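Local coordinates for protein acetylserotonin O-methyltransferase (Homo sapiens, PDB 4A6D) that transfers a methyl group from S-adenosyl-L-methionine to N-acetylserotonin, giving melatonin, and works as a homodimer, at residues L25-D35 with N86-T96; L37-V46 with E76-N86. All blocks are in the same frame, centred on the assembly; numbering follows the deposited sequence.

Interaction 1. Residues L25-D35 with N86-T96; sequences LFAACELGVFD and NTELSSDYLTT. With SO4 (sulfate ion), chain G.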
# COMPACT_ATOMS: atom_id res chain seq x y z
N LEU A 25 -5.32 7.95 1.30
CA LEU A 25 -6.21 7.95 2.45
C LEU A 25 -5.50 8.54 3.68
O LEU A 25 -6.07 9.40 4.34
CB LEU A 25 -6.70 6.52 2.75
CG LEU A 25 -7.54 6.30 4.04
CD1 LEU A 25 -8.83 7.08 3.99
CD2 LEU A 25 -7.86 4.82 4.22
N PHE A 26 -4.26 8.09 3.96
CA PHE A 26 -3.43 8.52 5.10
C PHE A 26 -3.11 10.01 5.01
O PHE A 26 -3.24 10.71 6.02
CB PHE A 26 -2.12 7.69 5.19
CG PHE A 26 -2.23 6.18 5.36
CD1 PHE A 26 -3.40 5.60 5.87
CD2 PHE A 26 -1.17 5.34 5.02
CE1 PHE A 26 -3.50 4.21 6.02
CE2 PHE A 26 -1.27 3.96 5.19
CZ PHE A 26 -2.43 3.40 5.69
N ALA A 27 -2.71 10.50 3.82
CA ALA A 27 -2.36 11.90 3.57
C ALA A 27 -3.58 12.79 3.62
O ALA A 27 -3.48 13.89 4.14
CB ALA A 27 -1.65 12.05 2.24
N ALA A 28 -4.72 12.31 3.13
CA ALA A 28 -5.98 13.06 3.20
C ALA A 28 -6.35 13.24 4.68
O ALA A 28 -6.82 14.32 5.05
CB ALA A 28 -7.08 12.31 2.47
N CYS A 29 -6.08 12.21 5.53
CA CYS A 29 -6.32 12.23 6.99
C CYS A 29 -5.33 13.19 7.66
O CYS A 29 -5.76 14.07 8.40
CB CYS A 29 -6.24 10.83 7.59
SG CYS A 29 -7.76 9.87 7.42
N GLU A 30 -4.01 13.04 7.37
CA GLU A 30 -2.95 13.90 7.90
C GLU A 30 -3.19 15.39 7.54
O GLU A 30 -2.93 16.26 8.37
CB GLU A 30 -1.55 13.39 7.45
CG GLU A 30 -0.41 14.40 7.69
CD GLU A 30 0.99 13.92 8.06
OE1 GLU A 30 1.12 12.85 8.68
OE2 GLU A 30 1.96 14.67 7.77
N LEU A 31 -3.69 15.68 6.32
CA LEU A 31 -3.94 17.06 5.88
C LEU A 31 -5.23 17.69 6.43
O LEU A 31 -5.38 18.91 6.39
CB LEU A 31 -3.84 17.20 4.37
CG LEU A 31 -2.46 17.11 3.78
CD1 LEU A 31 -2.51 16.59 2.36
CD2 LEU A 31 -1.77 18.46 3.82
N GLY A 32 -6.11 16.85 6.97
CA GLY A 32 -7.39 17.25 7.56
C GLY A 32 -8.47 17.65 6.57
O GLY A 32 -9.39 18.39 6.94
N VAL A 33 -8.39 17.13 5.32
CA VAL A 33 -9.33 17.38 4.21
C VAL A 33 -10.80 17.20 4.65
O VAL A 33 -11.62 18.09 4.44
CB VAL A 33 -8.98 16.51 2.96
CG1 VAL A 33 -10.08 16.57 1.91
CG2 VAL A 33 -7.64 16.92 2.37
N PHE A 34 -11.10 16.04 5.26
CA PHE A 34 -12.43 15.66 5.73
C PHE A 34 -12.98 16.56 6.83
O PHE A 34 -14.16 16.89 6.78
CB PHE A 34 -12.47 14.17 6.11
CG PHE A 34 -11.85 13.28 5.05
CD1 PHE A 34 -12.43 13.16 3.80
CD2 PHE A 34 -10.66 12.61 5.30
CE1 PHE A 34 -11.84 12.37 2.81
CE2 PHE A 34 -10.08 11.80 4.32
CZ PHE A 34 -10.67 11.69 3.07
N ASP A 35 -12.11 17.00 7.78
CA ASP A 35 -12.49 17.91 8.86
C ASP A 35 -12.87 19.29 8.30
O ASP A 35 -13.93 19.81 8.65
CB ASP A 35 -11.36 18.05 9.90
CG ASP A 35 -11.19 16.86 10.83
OD1 ASP A 35 -12.22 16.28 11.25
OD2 ASP A 35 -10.04 16.57 11.21
N ASN A 86 -18.20 15.67 1.57
CA ASN A 86 -17.99 14.38 2.23
C ASN A 86 -19.08 13.38 1.84
O ASN A 86 -20.18 13.76 1.42
CB ASN A 86 -17.96 14.54 3.75
CG ASN A 86 -16.63 14.94 4.35
OD1 ASN A 86 -15.58 14.38 4.04
ND2 ASN A 86 -16.67 15.86 5.30
N THR A 87 -18.75 12.09 1.97
CA THR A 87 -19.65 10.95 1.75
C THR A 87 -20.17 10.51 3.14
O THR A 87 -19.83 11.13 4.15
CB THR A 87 -18.87 9.79 1.12
OG1 THR A 87 -17.68 9.55 1.88
CG2 THR A 87 -18.58 10.00 -0.35
N GLU A 88 -20.94 9.41 3.19
CA GLU A 88 -21.42 8.86 4.46
C GLU A 88 -20.21 8.26 5.16
O GLU A 88 -20.01 8.48 6.35
CB GLU A 88 -22.51 7.80 4.24
CG GLU A 88 -23.89 8.39 3.99
CD GLU A 88 -24.79 8.59 5.20
OE1 GLU A 88 -24.30 8.51 6.35
OE2 GLU A 88 -25.99 8.86 4.98
N LEU A 89 -19.34 7.59 4.36
CA LEU A 89 -18.08 6.96 4.77
C LEU A 89 -17.15 7.94 5.50
O LEU A 89 -16.72 7.65 6.61
CB LEU A 89 -17.37 6.41 3.49
CG LEU A 89 -16.33 5.29 3.68
CD1 LEU A 89 -16.11 4.53 2.39
CD2 LEU A 89 -15.01 5.83 4.20
N SER A 90 -16.79 9.05 4.85
CA SER A 90 -15.86 10.05 5.38
C SER A 90 -16.41 10.82 6.55
O SER A 90 -15.66 11.14 7.47
CB SER A 90 -15.34 10.97 4.28
OG SER A 90 -16.36 11.59 3.51
N SER A 91 -17.72 11.11 6.54
CA SER A 91 -18.38 11.82 7.64
C SER A 91 -18.32 10.94 8.91
O SER A 91 -17.89 11.40 9.97
CB SER A 91 -19.81 12.16 7.26
OG SER A 91 -20.56 12.62 8.38
N ASP A 92 -18.69 9.66 8.77
CA ASP A 92 -18.72 8.69 9.85
C ASP A 92 -17.36 8.19 10.31
O ASP A 92 -17.19 7.95 11.50
CB ASP A 92 -19.62 7.48 9.49
CG ASP A 92 -21.06 7.78 9.09
OD1 ASP A 92 -21.57 8.87 9.45
OD2 ASP A 92 -21.68 6.93 8.41
N TYR A 93 -16.40 7.98 9.38
CA TYR A 93 -15.12 7.38 9.80
C TYR A 93 -13.90 8.23 9.66
O TYR A 93 -12.83 7.80 10.10
CB TYR A 93 -14.89 6.04 9.08
CG TYR A 93 -16.02 5.05 9.21
CD1 TYR A 93 -16.30 4.43 10.43
CD2 TYR A 93 -16.80 4.70 8.11
CE1 TYR A 93 -17.36 3.54 10.57
CE2 TYR A 93 -17.86 3.80 8.23
CZ TYR A 93 -18.14 3.22 9.47
OH TYR A 93 -19.17 2.32 9.59
N LEU A 94 -14.01 9.40 9.02
CA LEU A 94 -12.86 10.24 8.71
C LEU A 94 -12.91 11.67 9.25
O LEU A 94 -11.98 12.44 8.99
CB LEU A 94 -12.58 10.20 7.17
CG LEU A 94 -12.40 8.81 6.54
CD1 LEU A 94 -12.31 8.89 5.02
CD2 LEU A 94 -11.16 8.13 7.05
N THR A 95 -13.97 12.04 10.00
CA THR A 95 -14.06 13.36 10.65
C THR A 95 -13.78 13.18 12.14
O THR A 95 -14.22 12.20 12.74
CB THR A 95 -15.40 14.10 10.36
OG1 THR A 95 -16.48 13.47 11.05
CG2 THR A 95 -15.70 14.25 8.85
N THR A 96 -13.00 14.11 12.72
CA THR A 96 -12.58 14.10 14.13
C THR A 96 -13.77 14.09 15.12
O THR A 96 -13.72 13.38 16.13
CB THR A 96 -11.52 15.19 14.37
OG1 THR A 96 -10.47 15.02 13.41
CG2 THR A 96 -10.92 15.15 15.75
S SO4 G . -22.98 9.12 -0.06
O1 SO4 G . -24.27 8.75 0.56
O2 SO4 G . -22.67 10.50 0.30
O3 SO4 G . -21.93 8.24 0.45
O4 SO4 G . -23.08 9.00 -1.52
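The ring of F34 has one face against L94, whose CD1 lies 3.9 Å from the ring centroid and 17° off the normal, a CH-pi contact offset toward the rim. At the ring's edge, near its plane, stands N86, with OD1 3.4 Å from F34 CD1; S90 CB approaches the same CD1 obliquely. Ring and amide planes are 32° apart, and the amide is fixed by the backbone: N86 ND2 gives an almost straight bond (173°) to F34 O, 3.1 Å away, in the carbonyl plane and within its own amide plane. T95 CG2 lies 3.7 Å from the same F34 O. The L94 side chain forks, CD1 over the ring and CD2 against C29 SG at 3.8 Å and L25 CD1 at 4.0 Å, bridging helix 7-31 and the short helix that follows it.

This is how helix 88-94 packs inside the helical dimerisation domain of the O-methyltransferase. T87 and S90 form a capping box at its start, where E88 N hydrogen-bonds O3 of a sulfate, an ion probably from the crystallisation liquor, and L12 of the second subunit packs on L94. At T96 the contact turns polar. The carboxylate of D35 receives T96 N on OD1 and T96 OG1 on OD2, each at 2.7 Å and each through a syn lone pair.

Interaction 2. Residues L37-V46 with E76-N86; sequences LAEAPGPLDV and ETRGGKAFYRN
P43 and L44 meet Y84 where the contact is closely packed. L44 N donates to Y84 O at 3.1 Å in the carbonyl plane, and Y84 N returns a straighter bond (174°) to L44 O at 2.9 Å, although this donor stands 40° out of the plane of its carbonyl. The two bonds make a single antiparallel bridge of the hydrogen-bonded kind. Around it, L44 O also sits at the edge of the Y84 ring, L37 CD2 touches Y84 O, and the V46 and Y84 side chains lie side by side, V46 CG2 3.8 Å from Y84 CE1. The tyrosine hydroxyl reaches on to D65, tying the bridge to helix 57-69. P43 sets CA and CB against Y84 O and its CG 3.4 Å from R78 NH2 and close to the E76 carboxylate, crossing both side chains at about a right angle.

Toward solvent, at the exposed ends of R78 and K81, the fit is looser. E76 is salt-bridged to R78, with weak hydrogen bonds, and to R85, whose NH1 is 3.0 Å from E76 OE2. D45 lies along F83, with CB off-centre over the ring in a CH-pi contact; its OD1 caps A48 N at the start of helix 46-53, and OD2 lies 3.4 Å from K81 CD, while K81 NZ is 5.4 Å from that OD2.

Strands 73-78 and 81-86, joined by a type II' turn from R78 to K81, form a beta hairpin beside helices, with the 40-45 connection bridged to its second strand: a winged-helix arrangement, in keeping with the HTH relationship of the dimerisation domain.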
# COMPACT_ATOMS: atom_id res chain seq x y z
N LEU A 37 -13.88 20.01 5.27
CA LEU A 37 -15.11 19.83 4.49
C LEU A 37 -16.34 19.72 5.39
O LEU A 37 -17.41 20.16 4.97
CB LEU A 37 -15.02 18.61 3.55
CG LEU A 37 -14.17 18.76 2.28
CD1 LEU A 37 -13.93 17.42 1.63
CD2 LEU A 37 -14.80 19.71 1.29
N ALA A 38 -16.19 19.15 6.60
CA ALA A 38 -17.27 19.00 7.59
C ALA A 38 -17.52 20.31 8.36
O ALA A 38 -18.64 20.52 8.85
CB ALA A 38 -16.94 17.87 8.55
N GLU A 39 -16.49 21.18 8.46
CA GLU A 39 -16.53 22.47 9.16
C GLU A 39 -16.99 23.61 8.25
O GLU A 39 -17.40 24.65 8.76
CB GLU A 39 -15.16 22.79 9.78
CG GLU A 39 -14.91 22.03 11.07
CD GLU A 39 -13.57 22.29 11.74
OE1 GLU A 39 -12.54 21.78 11.23
OE2 GLU A 39 -13.55 22.97 12.78
N ALA A 40 -16.92 23.40 6.93
CA ALA A 40 -17.31 24.36 5.89
C ALA A 40 -18.83 24.61 5.88
O ALA A 40 -19.58 23.71 6.28
CB ALA A 40 -16.86 23.85 4.53
N PRO A 41 -19.33 25.78 5.41
CA PRO A 41 -20.79 25.99 5.36
C PRO A 41 -21.49 25.15 4.27
O PRO A 41 -22.71 24.96 4.32
CB PRO A 41 -20.95 27.50 5.12
CG PRO A 41 -19.55 28.08 5.11
CD PRO A 41 -18.61 26.95 4.86
N GLY A 42 -20.71 24.67 3.31
CA GLY A 42 -21.16 23.83 2.20
C GLY A 42 -20.00 23.15 1.50
O GLY A 42 -18.94 22.95 2.12
N PRO A 43 -20.16 22.76 0.21
CA PRO A 43 -19.03 22.13 -0.50
C PRO A 43 -17.95 23.14 -0.88
O PRO A 43 -18.25 24.32 -1.06
CB PRO A 43 -19.70 21.51 -1.73
CG PRO A 43 -20.87 22.38 -1.99
CD PRO A 43 -21.34 22.90 -0.66
N LEU A 44 -16.69 22.67 -1.00
CA LEU A 44 -15.53 23.52 -1.31
C LEU A 44 -14.81 23.17 -2.62
O LEU A 44 -14.67 21.99 -2.94
CB LEU A 44 -14.48 23.44 -0.18
CG LEU A 44 -14.85 23.82 1.24
CD1 LEU A 44 -13.70 23.49 2.17
CD2 LEU A 44 -15.18 25.30 1.35
N ASP A 45 -14.26 24.20 -3.32
CA ASP A 45 -13.46 23.99 -4.53
C ASP A 45 -11.99 23.70 -4.15
O ASP A 45 -11.64 23.81 -2.97
CB ASP A 45 -13.58 25.17 -5.53
CG ASP A 45 -13.20 26.56 -5.01
OD1 ASP A 45 -12.25 26.66 -4.20
OD2 ASP A 45 -13.80 27.55 -5.48
N VAL A 46 -11.14 23.34 -5.15
CA VAL A 46 -9.70 23.02 -5.00
C VAL A 46 -8.94 24.13 -4.24
O VAL A 46 -8.27 23.84 -3.25
CB VAL A 46 -9.01 22.65 -6.36
CG1 VAL A 46 -7.50 22.43 -6.20
CG2 VAL A 46 -9.66 21.43 -7.00
N GLU A 76 -19.41 17.74 -7.46
CA GLU A 76 -20.53 18.37 -8.15
C GLU A 76 -19.99 19.55 -8.94
O GLU A 76 -18.91 20.06 -8.64
CB GLU A 76 -21.69 18.76 -7.19
CG GLU A 76 -21.66 20.16 -6.60
CD GLU A 76 -22.59 20.38 -5.42
OE1 GLU A 76 -23.77 20.74 -5.64
OE2 GLU A 76 -22.14 20.20 -4.26
N THR A 77 -20.71 19.96 -9.97
CA THR A 77 -20.27 21.06 -10.80
C THR A 77 -21.17 22.27 -10.60
O THR A 77 -22.40 22.14 -10.57
CB THR A 77 -20.15 20.57 -12.24
OG1 THR A 77 -19.40 19.34 -12.23
CG2 THR A 77 -19.49 21.60 -13.17
N ARG A 78 -20.55 23.46 -10.43
CA ARG A 78 -21.21 24.76 -10.32
C ARG A 78 -20.35 25.75 -11.11
O ARG A 78 -19.18 25.97 -10.75
CB ARG A 78 -21.38 25.22 -8.86
CG ARG A 78 -22.43 24.46 -8.06
CD ARG A 78 -22.31 24.86 -6.60
NE ARG A 78 -23.08 24.00 -5.70
CZ ARG A 78 -23.04 24.07 -4.38
NH1 ARG A 78 -22.26 24.97 -3.78
NH2 ARG A 78 -23.77 23.25 -3.64
N GLY A 79 -20.92 26.28 -12.20
CA GLY A 79 -20.23 27.19 -13.10
C GLY A 79 -19.00 26.52 -13.68
O GLY A 79 -19.05 25.33 -14.03
N GLY A 80 -17.89 27.25 -13.69
CA GLY A 80 -16.61 26.72 -14.16
C GLY A 80 -15.73 26.15 -13.05
O GLY A 80 -14.52 26.40 -13.03
N LYS A 81 -16.34 25.37 -12.11
CA LYS A 81 -15.64 24.80 -10.96
C LYS A 81 -16.28 23.56 -10.34
O LYS A 81 -17.51 23.50 -10.15
CB LYS A 81 -15.48 25.87 -9.85
CG LYS A 81 -14.09 26.47 -9.74
CD LYS A 81 -14.11 27.74 -8.88
CE LYS A 81 -12.94 28.66 -9.17
NZ LYS A 81 -13.01 29.28 -10.53
N ALA A 82 -15.42 22.60 -9.94
CA ALA A 82 -15.77 21.38 -9.19
C ALA A 82 -15.84 21.76 -7.73
O ALA A 82 -15.01 22.54 -7.26
CB ALA A 82 -14.69 20.32 -9.38
N PHE A 83 -16.84 21.21 -7.03
CA PHE A 83 -17.08 21.40 -5.60
C PHE A 83 -17.18 20.04 -4.92
O PHE A 83 -17.98 19.19 -5.32
CB PHE A 83 -18.32 22.27 -5.34
CG PHE A 83 -18.08 23.72 -5.68
CD1 PHE A 83 -17.52 24.59 -4.76
CD2 PHE A 83 -18.40 24.21 -6.94
CE1 PHE A 83 -17.29 25.92 -5.08
CE2 PHE A 83 -18.16 25.54 -7.27
CZ PHE A 83 -17.62 26.40 -6.33
N TYR A 84 -16.33 19.83 -3.91
CA TYR A 84 -16.20 18.58 -3.19
C TYR A 84 -16.96 18.59 -1.90
O TYR A 84 -17.05 19.63 -1.25
CB TYR A 84 -14.72 18.27 -2.94
CG TYR A 84 -13.91 18.25 -4.21
CD1 TYR A 84 -13.34 19.41 -4.73
CD2 TYR A 84 -13.77 17.08 -4.95
CE1 TYR A 84 -12.66 19.42 -5.95
CE2 TYR A 84 -13.08 17.06 -6.17
CZ TYR A 84 -12.53 18.24 -6.66
OH TYR A 84 -11.80 18.20 -7.81
N ARG A 85 -17.51 17.44 -1.53
CA ARG A 85 -18.26 17.26 -0.30
C ARG A 85 -17.97 15.86 0.26
O ARG A 85 -17.52 14.99 -0.48
CB ARG A 85 -19.77 17.51 -0.53
CG ARG A 85 -20.58 16.32 -1.05
CD ARG A 85 -21.97 16.74 -1.50
NE ARG A 85 -22.38 16.05 -2.72
CZ ARG A 85 -21.98 16.38 -3.95
NH1 ARG A 85 -21.14 17.39 -4.14
NH2 ARG A 85 -22.41 15.69 -5.00
N ASN A 86 -18.20 15.67 1.57
CA ASN A 86 -17.99 14.38 2.23
C ASN A 86 -19.08 13.38 1.84
O ASN A 86 -20.18 13.76 1.42
CB ASN A 86 -17.96 14.54 3.75
CG ASN A 86 -16.63 14.94 4.35
OD1 ASN A 86 -15.58 14.38 4.04
ND2 ASN A 86 -16.67 15.86 5.30

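From the N terminus, helix 7-31 enters interaction 1 and turns at G32 into helix 33-39, which serves both contacts. The chain then runs through segment 37-46, helices 46-53 and 57-69 and the hairpin 73-86, both strands of which contribute to interaction 2, closing it across 29 intervening residues. Helix 88-94 follows at once and closes the wider loop of interaction 1, within which interaction 2 is nested. N86, shared by both, lies just before helix 88-94, and T95 packing on A38 adds a direct touch between them. Together they join hairpin and helices within the dimerisation domain: interaction 1 buried, interaction 2 nearer the surface, both touching the second subunit.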